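Local coordinates for protocatechuate decarboxylase (Klebsiella pneumoniae, PDB 5O3M), which decarboxylates protocatechuate (3,4-dihydroxybenzoate) to catechol as a UbiD-family enzyme that depends on prenylated flavin, and is crystallised here in its apo form, at residues L34-Q37 against Q41-E44; E423-D426 against D431-L434; S461-Y466 against R471-S476. All coordinates share one frame; numbering follows the deposited sequence.

In the fold
Along the chain the three contacts follow one another without nesting or crossing, each closing a short link of three or four residues. Contact 1 folds the end of helix 28-36 onto strand 42-45, an edge strand, within this chain, of a four-stranded mixed sheet, in the UbiD N-terminal domain. Far later, contact 2 joins the loop after strand 417-422 to helix 430-439, and contact 3 closes the loop leading into strand 475-482. These two strands are neighbours in the mixed five-stranded sheet of the C-terminal domain, yet contacts 2 and 3 have centres 31 Å apart; both touch a second subunit. Contacts 1 and 3 lie on opposite sides of the chain's centre, their centres 43 Å apart.

Contact 1: L34-Q37 against Q41-E44; sequences LLQQ and QYLE
L35 packs against the start of the strand through its CB, 4.0 Å from Y42 CB, while its CD2 comes equally close to CB of Q41, whose side chain it crosses at about a right angle. With CG anti to its own carbonyl carbon (chi1 -66°), L35 sends its methyl groups in beside Q41, toward M95 and helix 99-106. Q41 bends at chi2, and its OE1 is hydrogen-bonded by R101 of that helix. This is the tight, buried half of a helix-turn-strand unit: helix 28-36 ends, residues 37-41 turn the chain, and strand 42-45 sets off at the edge of the mixed sheet, parallel to strand 77-80. On the exposed side the packing thins to a single glutamine. Q36 runs extended alongside the Y42 ring, its CG 3.6 Å from Y42 CD2 and its NE2 3.7 Å from Y42 CE2; the amide stands 80° from the ring plane. Y42 OH donates over 2.7 Å to E44 OE2, which lies in the ring plane and is met on its anti side, 21° out of the carboxylate plane. No direct hydrogen bond joins the segments, but a water accepts from Y42 N at 2.9 Å and lies 3.3 Å from L35 O, to which it may donate.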
ATOM      1  N   LEU A  34     -40.023 -35.727 -16.420  1.00 58.69           N
ATOM      2  CA  LEU A  34     -39.985 -34.386 -16.997  1.00 53.63           C
ATOM      3  C   LEU A  34     -38.730 -34.194 -17.835  1.00 45.56           C
ATOM      4  O   LEU A  34     -38.781 -33.624 -18.928  1.00 55.02           O
ATOM      5  CB  LEU A  34     -40.061 -33.322 -15.902  1.00 49.66           C
ATOM      6  CG  LEU A  34     -40.169 -31.899 -16.467  1.00 54.89           C
ATOM      7  CD1 LEU A  34     -41.256 -31.119 -15.762  1.00 56.99           C
ATOM      8  CD2 LEU A  34     -38.835 -31.156 -16.378  1.00 44.75           C
ATOM      9  N   LEU A  35     -37.598 -34.689 -17.347  1.00 46.23           N
ATOM     10  CA  LEU A  35     -36.337 -34.504 -18.055  1.00 48.89           C
ATOM     11  C   LEU A  35     -36.316 -35.244 -19.381  1.00 53.98           C
ATOM     12  O   LEU A  35     -35.685 -34.784 -20.335  1.00 59.26           O
ATOM     13  CB  LEU A  35     -35.173 -34.973 -17.187  1.00 37.18           C
ATOM     14  CG  LEU A  35     -34.861 -34.210 -15.898  1.00 43.85           C
ATOM     15  CD1 LEU A  35     -33.651 -34.838 -15.250  1.00 33.64           C
ATOM     16  CD2 LEU A  35     -34.625 -32.741 -16.180  1.00 43.87           C
ATOM     17  N   GLN A  36     -36.974 -36.395 -19.459  1.00 53.34           N
ATOM     18  CA  GLN A  36     -36.955 -37.149 -20.704  1.00 53.20           C
ATOM     19  C   GLN A  36     -37.688 -36.446 -21.831  1.00 54.69           C
ATOM     20  O   GLN A  36     -37.509 -36.833 -22.992  1.00 60.51           O
ATOM     21  CB  GLN A  36     -37.542 -38.532 -20.476  1.00 44.88           C
ATOM     22  CG  GLN A  36     -36.650 -39.410 -19.636  1.00 46.69           C
ATOM     23  CD  GLN A  36     -37.288 -40.746 -19.353  1.00 54.51           C
ATOM     24  OE1 GLN A  36     -38.403 -40.807 -18.847  1.00 55.12           O
ATOM     25  NE2 GLN A  36     -36.591 -41.824 -19.689  1.00 59.26           N
ATOM     26  N   GLN A  37     -38.490 -35.429 -21.526  1.00 53.41           N
ATOM     27  CA  GLN A  37     -39.164 -34.628 -22.542  1.00 55.12           C
ATOM     28  C   GLN A  37     -38.312 -33.464 -23.049  1.00 61.70           C
ATOM     29  O   GLN A  37     -38.788 -32.682 -23.879  1.00 66.55           O
ATOM     30  CB  GLN A  37     -40.494 -34.107 -21.989  1.00 57.17           C
ATOM     31  CG  GLN A  37     -41.515 -35.209 -21.716  1.00 59.92           C
ATOM     32  CD  GLN A  37     -41.891 -35.977 -22.987  1.00 70.35           C
ATOM     33  OE1 GLN A  37     -42.094 -35.382 -24.050  1.00 74.69           O
ATOM     34  NE2 GLN A  37     -41.964 -37.302 -22.882  1.00 70.56           N
ATOM     35  N   GLN A  41     -31.011 -33.908 -21.286  1.00 52.26           N
ATOM     36  CA  GLN A  41     -31.209 -33.705 -19.857  1.00 48.01           C
ATOM     37  C   GLN A  41     -31.120 -34.989 -19.044  1.00 45.58           C
ATOM     38  O   GLN A  41     -30.715 -34.949 -17.881  1.00 42.10           O
ATOM     39  CB  GLN A  41     -32.567 -33.037 -19.603  1.00 36.41           C
ATOM     40  CG  GLN A  41     -32.581 -31.581 -20.003  1.00 36.83           C
ATOM     41  CD  GLN A  41     -31.573 -30.757 -19.197  1.00 42.93           C
ATOM     42  OE1 GLN A  41     -31.270 -31.067 -18.043  1.00 50.69           O
ATOM     43  NE2 GLN A  41     -31.044 -29.715 -19.814  1.00 46.16           N
ATOM     44  N   TYR A  42     -31.479 -36.122 -19.633  1.00 45.12           N
ATOM     45  CA  TYR A  42     -31.448 -37.406 -18.961  1.00 43.62           C
ATOM     46  C   TYR A  42     -30.753 -38.390 -19.885  1.00 48.21           C
ATOM     47  O   TYR A  42     -31.046 -38.428 -21.084  1.00 50.50           O
ATOM     48  CB  TYR A  42     -32.880 -37.874 -18.608  1.00 40.14           C
ATOM     49  CG  TYR A  42     -32.938 -39.185 -17.853  1.00 39.61           C
ATOM     50  CD1 TYR A  42     -32.589 -39.261 -16.499  1.00 42.31           C
ATOM     51  CD2 TYR A  42     -33.319 -40.354 -18.501  1.00 37.94           C
ATOM     52  CE1 TYR A  42     -32.639 -40.473 -15.818  1.00 40.47           C
ATOM     53  CE2 TYR A  42     -33.379 -41.565 -17.837  1.00 42.14           C
ATOM     54  CZ  TYR A  42     -33.040 -41.628 -16.501  1.00 49.03           C
ATOM     55  OH  TYR A  42     -33.101 -42.860 -15.870  1.00 57.00           O
ATOM     56  N   LEU A  43     -29.818 -39.172 -19.336  1.00 40.44           N
ATOM     57  CA  LEU A  43     -29.118 -40.181 -20.122  1.00 45.86           C
ATOM     58  C   LEU A  43     -28.973 -41.464 -19.314  1.00 45.98           C
ATOM     59  O   LEU A  43     -28.654 -41.415 -18.123  1.00 47.31           O
ATOM     60  CB  LEU A  43     -27.739 -39.676 -20.571  1.00 45.75           C
ATOM     61  CG  LEU A  43     -26.864 -40.654 -21.363  1.00 45.74           C
ATOM     62  CD1 LEU A  43     -27.447 -40.897 -22.737  1.00 38.37           C
ATOM     63  CD2 LEU A  43     -25.436 -40.115 -21.460  1.00 48.08           C
ATOM     64  N   GLU A  44     -29.228 -42.610 -19.963  1.00 42.05           N
ATOM     65  CA  GLU A  44     -29.053 -43.928 -19.357  1.00 49.78           C
ATOM     66  C   GLU A  44     -27.941 -44.713 -20.047  1.00 53.77           C
ATOM     67  O   GLU A  44     -27.648 -44.504 -21.231  1.00 52.73           O
ATOM     68  CB  GLU A  44     -30.340 -44.760 -19.412  1.00 51.06           C
ATOM     69  CG  GLU A  44     -31.487 -44.221 -18.575  1.00 57.43           C
ATOM     70  CD  GLU A  44     -32.503 -45.295 -18.257  1.00 59.28           C
ATOM     71  OE1 GLU A  44     -32.300 -46.425 -18.744  1.00 63.79           O
ATOM     72  OE2 GLU A  44     -33.473 -45.025 -17.508  1.00 55.12           O
TER
HETATM   73  O   HOH W   1     -33.171 -36.032 -22.004  1.00 40.72           O

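Contact 2: E423-D426 against D431-L434; sequences EDVD and DDIL. With 9JE (pentane-1,5-diol), chain H.
Beside one of the two pentane-1,5-diol sites, the loop leaving strand 417-422 contributes E423 and D424 to the pocket of the diol and is then tied by D426 to helix 430-439. The tie is a hydrogen bond from D426 N to D432 OD1, 2.8 Å long and nearly straight (172° at the hydrogen), made to the anti lone pair of that oxygen. The same OD1 rests near V425, 3.5 Å from V425 CG1. That methyl is anti to the valine N (chi1 -178°), which turns it toward the first turn of helix 430-439. I433 CG1 lies 4.2 Å from D426 O. The D426 carboxylate leads away from the helix, and its OD2 accepts from F428 N within the intervening link. At the other end of the loop, E423 OE2 approaches C05 of the diol to 3.2 Å, and D424 OD2 lies 3.6 Å from its C04; K490 supplies a hydrogen bond to the ligand, and R440 forms a salt bridge with D424. D432 OD2 has its own salt bridge to R495, which also binds D424 O, while I433 packs on L434 of a second subunit. One aspartate therefore holds a backbone N-H with one oxygen and an arginine with the other, which fixes the rotation of its carboxylate; the nearby guanidinium probably offsets the negative charge that this acidic loop and helix start bring together.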
ATOM      1  N   GLU A 423     -25.364  -3.558 -15.219  1.00 27.20           N
ATOM      2  CA  GLU A 423     -26.476  -4.346 -15.728  1.00 35.53           C
ATOM      3  C   GLU A 423     -26.289  -4.788 -17.171  1.00 33.07           C
ATOM      4  O   GLU A 423     -27.106  -5.572 -17.649  1.00 32.79           O
ATOM      5  CB  GLU A 423     -27.794  -3.577 -15.603  1.00 33.04           C
ATOM      6  CG  GLU A 423     -27.938  -2.409 -16.569  1.00 35.94           C
ATOM      7  CD  GLU A 423     -27.409  -1.087 -16.006  1.00 39.92           C
ATOM      8  OE1 GLU A 423     -26.591  -1.091 -15.058  1.00 38.92           O
ATOM      9  OE2 GLU A 423     -27.821  -0.033 -16.530  1.00 43.81           O
ATOM     10  N   ASP A 424     -25.242  -4.333 -17.868  1.00 32.25           N
ATOM     11  CA  ASP A 424     -24.976  -4.776 -19.234  1.00 27.13           C
ATOM     12  C   ASP A 424     -23.905  -5.862 -19.304  1.00 26.40           C
ATOM     13  O   ASP A 424     -23.360  -6.125 -20.380  1.00 32.68           O
ATOM     14  CB  ASP A 424     -24.585  -3.587 -20.129  1.00 32.19           C
ATOM     15  CG  ASP A 424     -23.328  -2.872 -19.636  1.00 33.06           C
ATOM     16  OD1 ASP A 424     -22.873  -3.179 -18.510  1.00 32.16           O
ATOM     17  OD2 ASP A 424     -22.788  -2.014 -20.374  1.00 35.43           O
ATOM     18  N   VAL A 425     -23.576  -6.486 -18.179  1.00 30.48           N
ATOM     19  CA  VAL A 425     -22.606  -7.575 -18.132  1.00 29.59           C
ATOM     20  C   VAL A 425     -23.346  -8.834 -17.714  1.00 29.07           C
ATOM     21  O   VAL A 425     -24.083  -8.825 -16.724  1.00 28.19           O
ATOM     22  CB  VAL A 425     -21.450  -7.292 -17.152  1.00 31.20           C
ATOM     23  CG1 VAL A 425     -20.446  -8.452 -17.193  1.00 28.01           C
ATOM     24  CG2 VAL A 425     -20.755  -5.942 -17.444  1.00 29.03           C
ATOM     25  N   ASP A 426     -23.134  -9.917 -18.449  1.00 31.08           N
ATOM     26  CA  ASP A 426     -23.826 -11.175 -18.163  1.00 31.10           C
ATOM     27  C   ASP A 426     -23.072 -11.909 -17.055  1.00 28.21           C
ATOM     28  O   ASP A 426     -22.004 -12.490 -17.292  1.00 28.25           O
ATOM     29  CB  ASP A 426     -23.925 -12.024 -19.430  1.00 26.54           C
ATOM     30  CG  ASP A 426     -24.662 -13.354 -19.190  1.00 35.03           C
ATOM     31  OD1 ASP A 426     -24.924 -14.076 -20.176  1.00 36.36           O
ATOM     32  OD2 ASP A 426     -24.998 -13.665 -18.026  1.00 35.69           O
ATOM     33  N   ASP A 431     -16.595 -15.313 -19.532  1.00 29.24           N
ATOM     34  CA  ASP A 431     -15.938 -14.460 -20.518  1.00 29.52           C
ATOM     35  C   ASP A 431     -16.298 -12.999 -20.296  1.00 29.11           C
ATOM     36  O   ASP A 431     -15.451 -12.100 -20.419  1.00 32.63           O
ATOM     37  CB  ASP A 431     -16.343 -14.893 -21.931  1.00 27.94           C
ATOM     38  CG  ASP A 431     -15.527 -16.056 -22.452  1.00 31.32           C
ATOM     39  OD1 ASP A 431     -14.643 -16.571 -21.729  1.00 40.87           O
ATOM     40  OD2 ASP A 431     -15.765 -16.458 -23.608  1.00 44.06           O
ATOM     41  N   ASP A 432     -17.558 -12.741 -19.982  1.00 27.45           N
ATOM     42  CA  ASP A 432     -18.031 -11.372 -19.890  1.00 30.92           C
ATOM     43  C   ASP A 432     -17.611 -10.743 -18.563  1.00 31.43           C
ATOM     44  O   ASP A 432     -17.318  -9.547 -18.516  1.00 31.30           O
ATOM     45  CB  ASP A 432     -19.545 -11.369 -20.084  1.00 23.94           C
ATOM     46  CG  ASP A 432     -20.068 -10.109 -20.768  1.00 33.42           C
ATOM     47  OD1 ASP A 432     -21.190  -9.714 -20.404  1.00 30.70           O
ATOM     48  OD2 ASP A 432     -19.390  -9.526 -21.654  1.00 33.94           O
ATOM     49  N   ILE A 433     -17.569 -11.541 -17.493  1.00 27.28           N
ATOM     50  CA  ILE A 433     -16.971 -11.099 -16.233  1.00 26.70           C
ATOM     51  C   ILE A 433     -15.527 -10.662 -16.452  1.00 24.06           C
ATOM     52  O   ILE A 433     -15.134  -9.562 -16.069  1.00 31.58           O
ATOM     53  CB  ILE A 433     -17.053 -12.213 -15.174  1.00 27.65           C
ATOM     54  CG1 ILE A 433     -18.516 -12.599 -14.876  1.00 32.49           C
ATOM     55  CG2 ILE A 433     -16.297 -11.805 -13.909  1.00 23.51           C
ATOM     56  CD1 ILE A 433     -18.659 -13.915 -14.067  1.00 28.57           C
ATOM     57  N   LEU A 434     -14.713 -11.518 -17.068  1.00 27.66           N
ATOM     58  CA  LEU A 434     -13.330 -11.134 -17.343  1.00 24.87           C
ATOM     59  C   LEU A 434     -13.249  -9.892 -18.234  1.00 27.68           C
ATOM     60  O   LEU A 434     -12.301  -9.104 -18.124  1.00 36.14           O
ATOM     61  CB  LEU A 434     -12.577 -12.315 -17.970  1.00 23.58           C
ATOM     62  CG  LEU A 434     -12.259 -13.411 -16.936  1.00 26.14           C
ATOM     63  CD1 LEU A 434     -11.728 -14.684 -17.558  1.00 26.04           C
ATOM     64  CD2 LEU A 434     -11.256 -12.897 -15.847  1.00 23.36           C
TER
HETATM   65  C02 9JE H 602     -22.563   0.557 -17.815  1.00 38.46           C
HETATM   66  C03 9JE H 602     -24.063   0.343 -17.915  1.00 33.71           C
HETATM   67  C04 9JE H 602     -24.709   0.837 -19.204  1.00 33.57           C
HETATM   68  C05 9JE H 602     -26.099   0.156 -19.256  1.00 40.98           C
HETATM   69  C06 9JE H 602     -26.886   0.669 -20.455  1.00 40.27           C
HETATM   70  O01 9JE H 602     -22.428   1.899 -17.403  1.00 47.47           O
HETATM   71  O07 9JE H 602     -25.863   1.095 -21.382  1.00 51.87           O

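Contact 3: S461-Y466 against R471-S476; sequences SQTPEY and RGNGIS
Q462 meets residues 472-476 with both its backbone carbonyl and its side chain. Its carbonyl O accepts from G474 N at 2.9 Å (158° at the hydrogen), the donor tilted 30° from the carbonyl plane, and the same oxygen takes a CA-H...O contact from N473 CA. The side chain continues past the strand start: CB lies 3.2 Å from I475 O, and CD is 3.3 Å from S476 CB. With CG anti to the carbonyl carbon and the chain extended beyond it, the amide reaches past G474. Q462 OE1 is 3.2 Å from G474 O, two acceptors that form no bond; H456 N satisfies OE1, and D459 binds NE2. Next along, N473 OD1 sits 3.3 Å from T463 CG2 and also close to P464 CD; the proline and asparagine side chains cross at about a right angle. A water donates both to this OD1 and to E465 OE1. P464 CG covers the backbone of G472, 3.7 Å from its N. Further out, S476 OG and S461 OG are both bonded to Q442 of a second subunit, while R471 forms a salt bridge with E398 of a third. Two local turns present these groups: an inverse gamma turn centred on Q462, and a type II beta turn from G472 to I475, where at the phi of G474 (87°) a CB would jam against the preceding carbonyl O, calling for glycine. Together they connect strand 447-454 to its antiparallel partner 475-482, at the edge of the five-stranded C-terminal sheet.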
ATOM      1  N   SER A 461      -5.740 -22.070   0.038  1.00 33.08           N
ATOM      2  CA  SER A 461      -4.940 -20.848   0.115  1.00 28.01           C
ATOM      3  C   SER A 461      -5.132 -20.089   1.432  1.00 35.42           C
ATOM      4  O   SER A 461      -4.401 -19.121   1.685  1.00 32.92           O
ATOM      5  CB  SER A 461      -5.246 -19.928  -1.092  1.00 24.83           C
ATOM      6  OG  SER A 461      -6.495 -19.239  -0.983  1.00 27.57           O
ATOM      7  N   GLN A 462      -6.042 -20.533   2.302  1.00 34.05           N
ATOM      8  CA  GLN A 462      -6.321 -19.827   3.557  1.00 32.12           C
ATOM      9  C   GLN A 462      -5.503 -20.429   4.703  1.00 37.68           C
ATOM     10  O   GLN A 462      -6.018 -21.151   5.569  1.00 40.60           O
ATOM     11  CB  GLN A 462      -7.823 -19.843   3.845  1.00 30.87           C
ATOM     12  CG  GLN A 462      -8.625 -19.033   2.793  1.00 29.05           C
ATOM     13  CD  GLN A 462     -10.099 -18.873   3.121  1.00 33.35           C
ATOM     14  OE1 GLN A 462     -10.481 -18.745   4.285  1.00 34.15           O
ATOM     15  NE2 GLN A 462     -10.940 -18.871   2.083  1.00 28.36           N
ATOM     16  N   THR A 463      -4.208 -20.096   4.704  1.00 30.00           N
ATOM     17  CA  THR A 463      -3.252 -20.598   5.684  1.00 28.67           C
ATOM     18  C   THR A 463      -2.224 -19.524   5.968  1.00 29.21           C
ATOM     19  O   THR A 463      -1.986 -18.646   5.125  1.00 34.44           O
ATOM     20  CB  THR A 463      -2.498 -21.855   5.208  1.00 40.58           C
ATOM     21  OG1 THR A 463      -1.629 -21.510   4.110  1.00 43.49           O
ATOM     22  CG2 THR A 463      -3.440 -22.999   4.827  1.00 34.24           C
ATOM     23  N   PRO A 464      -1.536 -19.598   7.117  1.00 29.76           N
ATOM     24  CA  PRO A 464      -0.381 -18.714   7.358  1.00 27.77           C
ATOM     25  C   PRO A 464       0.746 -18.916   6.358  1.00 39.25           C
ATOM     26  O   PRO A 464       1.523 -17.983   6.126  1.00 44.80           O
ATOM     27  CB  PRO A 464       0.071 -19.080   8.794  1.00 26.92           C
ATOM     28  CG  PRO A 464      -1.132 -19.806   9.422  1.00 32.54           C
ATOM     29  CD  PRO A 464      -1.768 -20.542   8.235  1.00 28.11           C
ATOM     30  N   GLU A 465       0.883 -20.116   5.780  1.00 40.89           N
ATOM     31  CA  GLU A 465       1.948 -20.349   4.803  1.00 32.12           C
ATOM     32  C   GLU A 465       1.727 -19.550   3.520  1.00 30.98           C
ATOM     33  O   GLU A 465       2.688 -19.248   2.809  1.00 37.49           O
ATOM     34  CB  GLU A 465       2.064 -21.845   4.477  1.00 34.49           C
ATOM     35  CG  GLU A 465       2.552 -22.783   5.627  1.00 35.49           C
ATOM     36  CD  GLU A 465       1.625 -22.809   6.841  1.00 44.30           C
ATOM     37  OE1 GLU A 465       0.392 -22.862   6.671  1.00 48.80           O
ATOM     38  OE2 GLU A 465       2.133 -22.751   7.981  1.00 55.23           O
ATOM     39  N   TYR A 466       0.484 -19.187   3.204  1.00 31.47           N
ATOM     40  CA  TYR A 466       0.203 -18.513   1.941  1.00 30.32           C
ATOM     41  C   TYR A 466       0.335 -16.992   2.037  1.00 35.65           C
ATOM     42  O   TYR A 466       0.668 -16.343   1.038  1.00 35.59           O
ATOM     43  CB  TYR A 466      -1.213 -18.877   1.458  1.00 28.56           C
ATOM     44  CG  TYR A 466      -1.379 -19.017  -0.047  1.00 32.71           C
ATOM     45  CD1 TYR A 466      -1.482 -17.900  -0.869  1.00 26.81           C
ATOM     46  CD2 TYR A 466      -1.443 -20.279  -0.645  1.00 33.73           C
ATOM     47  CE1 TYR A 466      -1.634 -18.027  -2.245  1.00 28.75           C
ATOM     48  CE2 TYR A 466      -1.608 -20.418  -2.020  1.00 26.13           C
ATOM     49  CZ  TYR A 466      -1.701 -19.293  -2.816  1.00 31.84           C
ATOM     50  OH  TYR A 466      -1.856 -19.458  -4.179  1.00 28.69           O
ATOM     51  N   ARG A 471      -3.502 -15.517  10.046  1.00 29.19           N
ATOM     52  CA  ARG A 471      -3.035 -15.955  11.358  1.00 26.96           C
ATOM     53  C   ARG A 471      -3.370 -17.403  11.654  1.00 33.69           C
ATOM     54  O   ARG A 471      -2.946 -17.905  12.704  1.00 27.27           O
ATOM     55  CB  ARG A 471      -3.618 -15.073  12.476  1.00 25.21           C
ATOM     56  CG  ARG A 471      -3.193 -13.612  12.395  1.00 28.16           C
ATOM     57  CD  ARG A 471      -4.031 -12.720  13.307  1.00 34.19           C
ATOM     58  NE  ARG A 471      -3.424 -11.391  13.430  1.00 34.37           N
ATOM     59  CZ  ARG A 471      -3.971 -10.363  14.067  1.00 33.00           C
ATOM     60  NH1 ARG A 471      -5.147 -10.500  14.661  1.00 29.05           N
ATOM     61  NH2 ARG A 471      -3.324  -9.201  14.131  1.00 31.10           N
ATOM     62  N   GLY A 472      -4.124 -18.069  10.780  1.00 28.19           N
ATOM     63  CA  GLY A 472      -4.541 -19.452  11.037  1.00 33.40           C
ATOM     64  C   GLY A 472      -5.349 -19.973   9.859  1.00 33.83           C
ATOM     65  O   GLY A 472      -5.785 -19.212   8.993  1.00 32.38           O
ATOM     66  N   ASN A 473      -5.519 -21.296   9.832  1.00 31.86           N
ATOM     67  CA  ASN A 473      -6.244 -21.922   8.729  1.00 29.21           C
ATOM     68  C   ASN A 473      -7.695 -21.464   8.695  1.00 27.54           C
ATOM     69  O   ASN A 473      -8.358 -21.340   9.728  1.00 33.25           O
ATOM     70  CB  ASN A 473      -6.183 -23.440   8.845  1.00 36.92           C
ATOM     71  CG  ASN A 473      -4.767 -23.972   8.721  1.00 41.26           C
ATOM     72  OD1 ASN A 473      -3.906 -23.330   8.112  1.00 37.79           O
ATOM     73  ND2 ASN A 473      -4.518 -25.146   9.300  1.00 37.17           N
ATOM     74  N   GLY A 474      -8.189 -21.201   7.493  1.00 33.10           N
ATOM     75  CA  GLY A 474      -9.569 -20.782   7.351  1.00 36.41           C
ATOM     76  C   GLY A 474      -9.791 -19.297   7.478  1.00 33.50           C
ATOM     77  O   GLY A 474     -10.948 -18.862   7.483  1.00 33.76           O
ATOM     78  N   ILE A 475      -8.723 -18.516   7.609  1.00 29.80           N
ATOM     79  CA  ILE A 475      -8.770 -17.057   7.556  1.00 30.05           C
ATOM     80  C   ILE A 475      -8.252 -16.624   6.187  1.00 28.31           C
ATOM     81  O   ILE A 475      -7.363 -17.256   5.591  1.00 34.03           O
ATOM     82  CB  ILE A 475      -7.948 -16.423   8.706  1.00 26.73           C
ATOM     83  CG1 ILE A 475      -8.462 -16.922  10.053  1.00 26.07           C
ATOM     84  CG2 ILE A 475      -7.994 -14.877   8.673  1.00 25.42           C
ATOM     85  CD1 ILE A 475      -7.593 -16.473  11.228  1.00 26.97           C
ATOM     86  N   SER A 476      -8.794 -15.535   5.675  1.00 29.40           N
ATOM     87  CA  SER A 476      -8.441 -15.138   4.328  1.00 30.10           C
ATOM     88  C   SER A 476      -8.297 -13.623   4.235  1.00 30.53           C
ATOM     89  O   SER A 476      -8.860 -12.865   5.028  1.00 27.05           O
ATOM     90  CB  SER A 476      -9.499 -15.634   3.323  1.00 25.78           C
ATOM     91  OG  SER A 476      -9.008 -15.575   1.991  1.00 25.68           O
TER
HETATM   92  O   HOH W   2      -1.250 -24.054   8.634  1.00 51.12           O